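Local coordinates for protein cyclodipeptide synthase, BtCDPS (Bacillus thermoamylovorans, PDB 6ZTU) that probably joins two aminoacyl groups, normally delivered by aminoacyl-tRNAs, into a cyclic dipeptide by aminoacyl transfer, at residues E67-L72 with T77-A82; E73-P78 with D149-R154; R202-K205 with K209-N212. All blocks are in the same frame, centred on the assembly; numbering follows the deposited sequence.

Interaction 1 of 3, residues E67-L72 with T77-A82; sequences EAKNLL and TPTTKA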
loop_
_atom_site.group_PDB
_atom_site.type_symbol
_atom_site.label_atom_id
_atom_site.label_comp_id
_atom_site.label_asym_id
_atom_site.label_seq_id
_atom_site.Cartn_x
_atom_site.Cartn_y
_atom_site.Cartn_z
ATOM N N GLU A 67 9.170 6.288 -6.212
ATOM C CA GLU A 67 8.150 7.062 -6.907
ATOM C C GLU A 67 7.294 7.893 -5.974
ATOM O O GLU A 67 6.406 8.606 -6.458
ATOM C CB GLU A 67 7.255 6.127 -7.730
ATOM C CG GLU A 67 7.864 5.661 -9.044
ATOM C CD GLU A 67 8.833 4.493 -8.877
ATOM O OE1 GLU A 67 8.964 3.958 -7.753
ATOM O OE2 GLU A 67 9.473 4.109 -9.877
ATOM N N ALA A 68 7.504 7.818 -4.656
ATOM C CA ALA A 68 6.769 8.705 -3.766
ATOM C C ALA A 68 7.056 10.167 -4.089
ATOM O O ALA A 68 6.202 11.029 -3.856
ATOM C CB ALA A 68 7.112 8.408 -2.310
ATOM N N LYS A 69 8.244 10.463 -4.634
ATOM C CA LYS A 69 8.546 11.842 -5.024
ATOM C C LYS A 69 7.605 12.338 -6.119
ATOM O O LYS A 69 7.308 13.538 -6.180
ATOM C CB LYS A 69 10.010 11.962 -5.464
ATOM C CG LYS A 69 10.335 11.413 -6.838
ATOM C CD LYS A 69 11.835 11.527 -7.122
ATOM C CE LYS A 69 12.118 11.845 -8.588
ATOM N NZ LYS A 69 10.985 11.502 -9.507
ATOM N N ASN A 70 7.105 11.435 -6.971
ATOM C CA ASN A 70 6.195 11.837 -8.044
ATOM C C ASN A 70 4.933 12.475 -7.501
ATOM O O ASN A 70 4.362 13.369 -8.143
ATOM C CB ASN A 70 5.817 10.638 -8.915
ATOM C CG ASN A 70 6.982 10.103 -9.695
ATOM O OD1 ASN A 70 8.088 9.994 -9.162
ATOM N ND2 ASN A 70 6.758 9.766 -10.964
ATOM N N LEU A 71 4.469 12.016 -6.333
ATOM C CA LEU A 71 3.265 12.579 -5.738
ATOM C C LEU A 71 3.478 14.043 -5.387
ATOM O O LEU A 71 2.571 14.866 -5.542
ATOM C CB LEU A 71 2.865 11.781 -4.493
ATOM C CG LEU A 71 2.618 10.279 -4.678
ATOM C CD1 LEU A 71 2.237 9.669 -3.348
ATOM C CD2 LEU A 71 1.532 10.010 -5.725
ATOM N N LEU A 72 4.679 14.385 -4.924
ATOM C CA LEU A 72 4.988 15.779 -4.623
ATOM C C LEU A 72 5.303 16.566 -5.892
ATOM O O LEU A 72 4.815 17.687 -6.062
ATOM C CB LEU A 72 6.146 15.847 -3.623
ATOM C CG LEU A 72 5.965 15.108 -2.286
ATOM C CD1 LEU A 72 7.240 15.169 -1.445
ATOM C CD2 LEU A 72 4.779 15.639 -1.493
ATOM N N THR A 77 6.226 20.440 -6.681
ATOM C CA THR A 77 7.405 20.408 -5.824
ATOM C C THR A 77 8.604 20.092 -6.707
ATOM O O THR A 77 8.608 19.074 -7.408
ATOM C CB THR A 77 7.272 19.372 -4.704
ATOM O OG1 THR A 77 6.105 19.649 -3.926
ATOM C CG2 THR A 77 8.482 19.419 -3.789
ATOM N N PRO A 78 9.625 20.942 -6.734
ATOM C CA PRO A 78 10.806 20.622 -7.541
ATOM C C PRO A 78 11.464 19.351 -7.025
ATOM O O PRO A 78 11.421 19.051 -5.829
ATOM C CB PRO A 78 11.716 21.846 -7.355
ATOM C CG PRO A 78 10.848 22.900 -6.703
ATOM C CD PRO A 78 9.816 22.151 -5.920
ATOM N N THR A 79 12.080 18.606 -7.949
ATOM C CA THR A 79 12.627 17.285 -7.628
ATOM C C THR A 79 13.535 17.314 -6.402
ATOM O O THR A 79 13.499 16.393 -5.577
ATOM C CB THR A 79 13.386 16.724 -8.833
ATOM O OG1 THR A 79 12.486 16.574 -9.945
ATOM C CG2 THR A 79 14.016 15.371 -8.503
ATOM N N THR A 80 14.349 18.363 -6.257
ATOM C CA THR A 80 15.285 18.429 -5.134
ATOM C C THR A 80 14.554 18.423 -3.795
ATOM O O THR A 80 14.895 17.651 -2.892
ATOM C CB THR A 80 16.169 19.676 -5.243
ATOM O OG1 THR A 80 16.779 19.732 -6.541
ATOM C CG2 THR A 80 17.250 19.651 -4.171
ATOM N N LYS A 81 13.557 19.294 -3.644
ATOM C CA LYS A 81 12.798 19.329 -2.400
ATOM C C LYS A 81 11.982 18.050 -2.218
ATOM O O LYS A 81 11.874 17.531 -1.102
ATOM C CB LYS A 81 11.896 20.564 -2.381
ATOM C CG LYS A 81 11.308 20.906 -1.017
ATOM C CD LYS A 81 10.602 22.256 -1.059
ATOM C CE LYS A 81 9.133 22.140 -0.677
ATOM N NZ LYS A 81 8.338 23.277 -1.226
ATOM N N ALA A 82 11.416 17.523 -3.309
ATOM C CA ALA A 82 10.588 16.319 -3.222
ATOM C C ALA A 82 11.397 15.132 -2.708
ATOM O O ALA A 82 10.959 14.412 -1.803
ATOM C CB ALA A 82 9.980 16.000 -4.589
#

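Interaction 2 of 3, residues E73-P78 with D149-R154; sequences EALGTP and DALSSR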
loop_
_atom_site.group_PDB
_atom_site.type_symbol
_atom_site.label_atom_id
_atom_site.label_comp_id
_atom_site.label_asym_id
_atom_site.label_seq_id
_atom_site.Cartn_x
_atom_site.Cartn_y
_atom_site.Cartn_z
ATOM N N GLU A 73 6.077 15.980 -6.811
ATOM C CA GLU A 73 6.403 16.659 -8.061
ATOM C C GLU A 73 5.150 17.027 -8.842
ATOM O O GLU A 73 5.125 18.041 -9.552
ATOM C CB GLU A 73 7.315 15.779 -8.912
ATOM C CG GLU A 73 8.689 15.579 -8.303
ATOM C CD GLU A 73 9.548 14.659 -9.116
ATOM O OE1 GLU A 73 9.006 13.757 -9.787
ATOM O OE2 GLU A 73 10.779 14.836 -9.093
ATOM N N ALA A 74 4.100 16.209 -8.740
ATOM C CA ALA A 74 2.863 16.527 -9.445
ATOM C C ALA A 74 2.107 17.662 -8.766
ATOM O O ALA A 74 1.389 18.411 -9.436
ATOM C CB ALA A 74 1.982 15.281 -9.548
ATOM N N LEU A 75 2.241 17.802 -7.449
ATOM C CA LEU A 75 1.625 18.902 -6.717
ATOM C C LEU A 75 2.531 20.124 -6.642
ATOM O O LEU A 75 2.532 20.832 -5.624
ATOM C CB LEU A 75 1.220 18.450 -5.311
ATOM C CG LEU A 75 0.145 17.359 -5.254
ATOM C CD1 LEU A 75 -0.074 16.829 -3.843
ATOM C CD2 LEU A 75 -1.156 17.872 -5.837
ATOM N N GLY A 76 3.315 20.374 -7.689
ATOM C CA GLY A 76 4.265 21.469 -7.681
ATOM C C GLY A 76 5.284 21.378 -6.560
ATOM O O GLY A 76 5.212 22.132 -5.581
ATOM N N THR A 77 6.226 20.440 -6.681
ATOM C CA THR A 77 7.405 20.408 -5.824
ATOM C C THR A 77 8.604 20.092 -6.707
ATOM O O THR A 77 8.608 19.074 -7.408
ATOM C CB THR A 77 7.272 19.372 -4.704
ATOM O OG1 THR A 77 6.105 19.649 -3.926
ATOM C CG2 THR A 77 8.482 19.419 -3.789
ATOM N N PRO A 78 9.625 20.942 -6.734
ATOM C CA PRO A 78 10.806 20.622 -7.541
ATOM C C PRO A 78 11.464 19.351 -7.025
ATOM O O PRO A 78 11.421 19.051 -5.829
ATOM C CB PRO A 78 11.716 21.846 -7.355
ATOM C CG PRO A 78 10.848 22.900 -6.703
ATOM C CD PRO A 78 9.816 22.151 -5.920
ATOM N N ASP A 149 -6.915 9.785 -6.867
ATOM C CA ASP A 149 -7.147 9.659 -5.430
ATOM C C ASP A 149 -5.911 10.062 -4.642
ATOM O O ASP A 149 -6.000 10.782 -3.639
ATOM C CB ASP A 149 -7.513 8.218 -5.069
ATOM C CG ASP A 149 -8.873 7.799 -5.574
ATOM O OD1 ASP A 149 -9.656 8.654 -6.046
ATOM O OD2 ASP A 149 -9.142 6.579 -5.501
ATOM N N ALA A 150 -4.745 9.563 -5.065
ATOM C CA ALA A 150 -3.501 9.859 -4.365
ATOM C C ALA A 150 -3.195 11.352 -4.385
ATOM O O ALA A 150 -2.737 11.906 -3.382
ATOM C CB ALA A 150 -2.345 9.068 -4.990
ATOM N N LEU A 151 -3.441 12.017 -5.515
ATOM C CA LEU A 151 -3.127 13.444 -5.615
ATOM C C LEU A 151 -4.161 14.286 -4.887
ATOM O O LEU A 151 -3.809 15.252 -4.203
ATOM C CB LEU A 151 -3.036 13.876 -7.079
ATOM C CG LEU A 151 -1.843 13.339 -7.875
ATOM C CD1 LEU A 151 -1.894 13.815 -9.312
ATOM C CD2 LEU A 151 -0.511 13.732 -7.225
ATOM N N SER A 152 -5.441 13.924 -5.004
ATOM C CA SER A 152 -6.490 14.707 -4.359
ATOM C C SER A 152 -6.359 14.671 -2.839
ATOM O O SER A 152 -6.505 15.702 -2.174
ATOM C CB SER A 152 -7.863 14.205 -4.817
ATOM O OG SER A 152 -8.385 13.271 -3.896
ATOM N N SER A 153 -6.058 13.502 -2.266
ATOM C CA SER A 153 -5.977 13.433 -0.812
ATOM C C SER A 153 -4.767 14.193 -0.282
ATOM O O SER A 153 -4.815 14.732 0.828
ATOM C CB SER A 153 -5.959 11.977 -0.338
ATOM O OG SER A 153 -4.818 11.279 -0.795
ATOM N N ARG A 154 -3.689 14.269 -1.053
ATOM C CA ARG A 154 -2.525 15.008 -0.591
ATOM C C ARG A 154 -2.594 16.486 -0.932
ATOM O O ARG A 154 -1.947 17.290 -0.255
ATOM C CB ARG A 154 -1.248 14.389 -1.154
ATOM C CG ARG A 154 -0.923 13.091 -0.438
ATOM C CD ARG A 154 -0.012 12.224 -1.247
ATOM N NE ARG A 154 0.258 10.973 -0.545
ATOM C CZ ARG A 154 -0.465 9.865 -0.683
ATOM N NH1 ARG A 154 -1.504 9.839 -1.508
ATOM N NH2 ARG A 154 -0.137 8.776 -0.002
#

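Interaction 3 of 3, residues R202-K205 with K209-N212; sequences RPWK and KIKN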
loop_
_atom_site.group_PDB
_atom_site.type_symbol
_atom_site.label_atom_id
_atom_site.label_comp_id
_atom_site.label_asym_id
_atom_site.label_seq_id
_atom_site.Cartn_x
_atom_site.Cartn_y
_atom_site.Cartn_z
ATOM N N ARG A 202 -8.603 2.023 3.821
ATOM C CA ARG A 202 -9.572 2.475 2.843
ATOM C C ARG A 202 -9.867 1.355 1.864
ATOM O O ARG A 202 -9.019 0.489 1.625
ATOM C CB ARG A 202 -9.058 3.718 2.102
ATOM C CG ARG A 202 -8.835 4.925 3.023
ATOM C CD ARG A 202 -10.093 5.790 3.224
ATOM N NE ARG A 202 -10.849 6.003 1.982
ATOM C CZ ARG A 202 -12.166 5.839 1.863
ATOM N NH1 ARG A 202 -12.893 5.445 2.911
ATOM N NH2 ARG A 202 -12.759 6.061 0.698
ATOM N N PRO A 203 -11.073 1.319 1.298
ATOM C CA PRO A 203 -11.370 0.332 0.256
ATOM C C PRO A 203 -10.456 0.514 -0.944
ATOM O O PRO A 203 -9.907 1.591 -1.189
ATOM C CB PRO A 203 -12.832 0.621 -0.118
ATOM C CG PRO A 203 -13.373 1.436 0.999
ATOM C CD PRO A 203 -12.222 2.197 1.588
ATOM N N TRP A 204 -10.306 -0.559 -1.707
ATOM C CA TRP A 204 -9.530 -0.554 -2.944
ATOM C C TRP A 204 -10.489 -0.825 -4.100
ATOM O O TRP A 204 -10.811 -1.982 -4.395
ATOM C CB TRP A 204 -8.403 -1.586 -2.856
ATOM C CG TRP A 204 -7.543 -1.690 -4.084
ATOM C CD1 TRP A 204 -7.178 -0.678 -4.936
ATOM C CD2 TRP A 204 -6.954 -2.882 -4.600
ATOM N NE1 TRP A 204 -6.390 -1.178 -5.950
ATOM C CE2 TRP A 204 -6.240 -2.530 -5.767
ATOM C CE3 TRP A 204 -6.947 -4.221 -4.179
ATOM C CZ2 TRP A 204 -5.547 -3.467 -6.523
ATOM C CZ3 TRP A 204 -6.248 -5.146 -4.935
ATOM C CH2 TRP A 204 -5.574 -4.768 -6.100
ATOM N N LYS A 205 -10.928 0.256 -4.763
ATOM C CA LYS A 205 -11.951 0.158 -5.806
ATOM C C LYS A 205 -11.492 -0.697 -6.981
ATOM O O LYS A 205 -12.261 -1.516 -7.500
ATOM C CB LYS A 205 -12.331 1.564 -6.286
ATOM C CG LYS A 205 -13.497 1.635 -7.259
ATOM C CD LYS A 205 -14.558 0.570 -6.981
ATOM C CE LYS A 205 -15.444 0.342 -8.196
ATOM N NZ LYS A 205 -15.993 -1.041 -8.238
ATOM N N LYS A 209 -12.958 -4.362 -8.781
ATOM C CA LYS A 209 -13.134 -4.711 -10.184
ATOM C C LYS A 209 -12.317 -5.939 -10.553
ATOM O O LYS A 209 -12.782 -6.796 -11.304
ATOM C CB LYS A 209 -12.749 -3.529 -11.067
ATOM C CG LYS A 209 -13.555 -2.280 -10.792
ATOM C CD LYS A 209 -13.443 -1.326 -11.956
ATOM C CE LYS A 209 -14.346 -0.116 -11.763
ATOM N NZ LYS A 209 -13.717 0.842 -10.826
ATOM N N ILE A 210 -11.080 -6.022 -10.061
ATOM C CA ILE A 210 -10.278 -7.219 -10.285
ATOM C C ILE A 210 -10.997 -8.458 -9.762
ATOM O O ILE A 210 -11.029 -9.499 -10.428
ATOM C CB ILE A 210 -8.890 -7.037 -9.645
ATOM C CG1 ILE A 210 -8.118 -5.945 -10.398
ATOM C CG2 ILE A 210 -8.107 -8.345 -9.656
ATOM C CD1 ILE A 210 -6.800 -5.552 -9.741
ATOM N N LYS A 211 -11.609 -8.364 -8.576
ATOM C CA LYS A 211 -12.304 -9.514 -8.001
ATOM C C LYS A 211 -13.615 -9.815 -8.717
ATOM O O LYS A 211 -14.166 -10.914 -8.564
ATOM C CB LYS A 211 -12.557 -9.269 -6.514
ATOM C CG LYS A 211 -11.351 -9.541 -5.631
ATOM C CD LYS A 211 -10.966 -11.021 -5.709
ATOM C CE LYS A 211 -9.746 -11.323 -4.871
ATOM N NZ LYS A 211 -9.614 -12.797 -4.651
ATOM N N ASN A 212 -14.136 -8.856 -9.474
ATOM C CA ASN A 212 -15.279 -9.061 -10.344
ATOM C C ASN A 212 -14.874 -9.619 -11.707
ATOM O O ASN A 212 -15.711 -9.652 -12.614
ATOM C CB ASN A 212 -16.031 -7.745 -10.523
ATOM C CG ASN A 212 -17.480 -7.948 -10.891
ATOM O OD1 ASN A 212 -18.135 -8.871 -10.400
ATOM N ND2 ASN A 212 -17.991 -7.091 -11.768
#

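Interaction 1 of 3, residues E67-L72 with T77-A82
K69 and A82 bring their backbones together with CA atoms 5.2 Å apart, and L72 faces T77 at nearly the same spacing. The first partners lie on helix 68-74 and helix 79-103, while T77 belongs to the turn that joins them; P78, at the N-cap position, opens the second helix. So close an approach is allowed by A82 having only a methyl, which meets the CB atoms of K69 and L72. That methyl sits 4.0 Å from L72 CB and about as far from the carbonyl oxygen of K69, between K69 and L72, which lie one turn apart.

L72 adds a branch to the same surface: its CD1 runs alongside the backbone of A82 and ends 3.8 Å from A82 O. At the turn, T77 has OG1 anti to its own carbonyl carbon (chi1 -57°), which brings the hydroxyl 3.2 Å from L72 O, in the last turn of helix 68-74. The bond is weak, and the same hydroxyl could instead turn to G76 O.

K69 shows how a lysine can be apolar along its stem and ionic at its end. Its CG takes the position between backbone N and carbonyl carbon (chi1 76°), the chain reaches past T79, and CE touches T79 CG2 at 4.0 Å. NZ then turns to E73 OE1 in a salt bridge, with N70 OD1 a weak second acceptor, while T79 OG1 bonds the other carboxylate oxygen of E73.

Elsewhere on helix 68-74, L71 packs on A173 and Y176 of helix 167-191 and on helix 137-157. The short helix thus lies between these two and helix 79-103, a long basic helix that probably contacts tRNA as its counterpart does in related synthases.

Interaction 2 of 3, residues E73-P78 with D149-R154
L75 meets L151 and R154 at the C-terminal side of helix 68-74, and its side chain can be followed outward as a small lesson in leucine packing. CB leaves the backbone toward helix 137-157, and CG, placed anti to the carbonyl carbon (chi1 -64°), comes 4.2 Å from L151 CD2. Here the two leucines pass side by side, pointing in opposite directions. From CG the branches part: both methyls, CD1 and CD2, lie 4.1 Å from L151 O, and CD1 also meets R154 CB at 3.8 Å, crossing the arginine stem at about a right angle. The CD2 methyl of L151 that faces L75 CG also receives A74 CB, at 3.7 Å.

No hydrogen bond crosses this contact; the polar work is done beyond it. The stem of R154 runs extended away from L75, and its NH1 turns back to A150 O at 3.1 Å, in the guanidinium plane and nearly straight at 160°. With NH2 bonded to P35 O as well, the R154 side chain, about 6 Å from the bound hexanediol, is held in rotation.

M169 of helix 167-191 touches both L75 and L151, and L158 also covers L75. The side chain of L75 is thereby buried, joining the C-terminal part of helix 68-74 to helices 137-157 and 167-191.

Interaction 3 of 3, residues R202-K205 with K209-N212
W204 presents the benzo side of its indole to I210, whose CD1 methyl approaches obliquely, 3.9 Å from CH2 and nearly as close to CZ2. Two other rings meet the indole, F184 and Y225, both inclined to it rather than stacked flat. CG stands anti to the backbone N (chi1 179°), which carries the ring inward from the loop to this aromatic group. A second flat group lies farther back along the loop: the guanidinium of R202 has P203 CD over the centre of one face, 3.5 Å above the plane.

Between the segments the backbone supplies one bond, K209 N to K205 O at 3.2 Å, with an N-H...O angle of 154°. It spans four residues, so K205 and K209 project from successive turns and their side chains cross at about a right angle. K209 NZ comes 3.2 Å from K205 CE, an uncomfortably short approach whose exact positions are doubtful, and the two ammonium nitrogens stand 3.9 Å apart, which probably disfavours holding both charges there; E208 offers K205 only a long, weak ion pair. The K209 side chain also touches F215 and E214. With an alanine here the backbone bond would remain, but K205 would probably be freer to turn, having lost the chain it crosses, and a gap would be likely to open beside F215.

W204 occupies the N-cap position of helix 205-211, which follows strand 196-200 of the central sheet. This is the strand-loop-helix unit of a Rossmann-type fold, the W204 side chain packed against F184 from the wall of the diol pocket.

Interactions 1 and 2 interlock along the chain, and interaction 3 follows both. The first two form one unit: their centres are 9 Å apart, they share T77 and P78, and both draw on helix 68-74. Interaction 1 joins that helix to its sequence neighbour, helix 79-103; interaction 2 joins its far end to helix 137-157, some seventy residues later. Interaction 3 stands apart, with its centre 28 Å from that of interaction 1 and 23 Å from that of interaction 2, at the helix following strand 196-200. Its nearest atoms come within about 6 Å of interaction 2 without touching. Helix 68-74 is thus tied to two others, while W204 in interaction 3 meets the pocket residue F184.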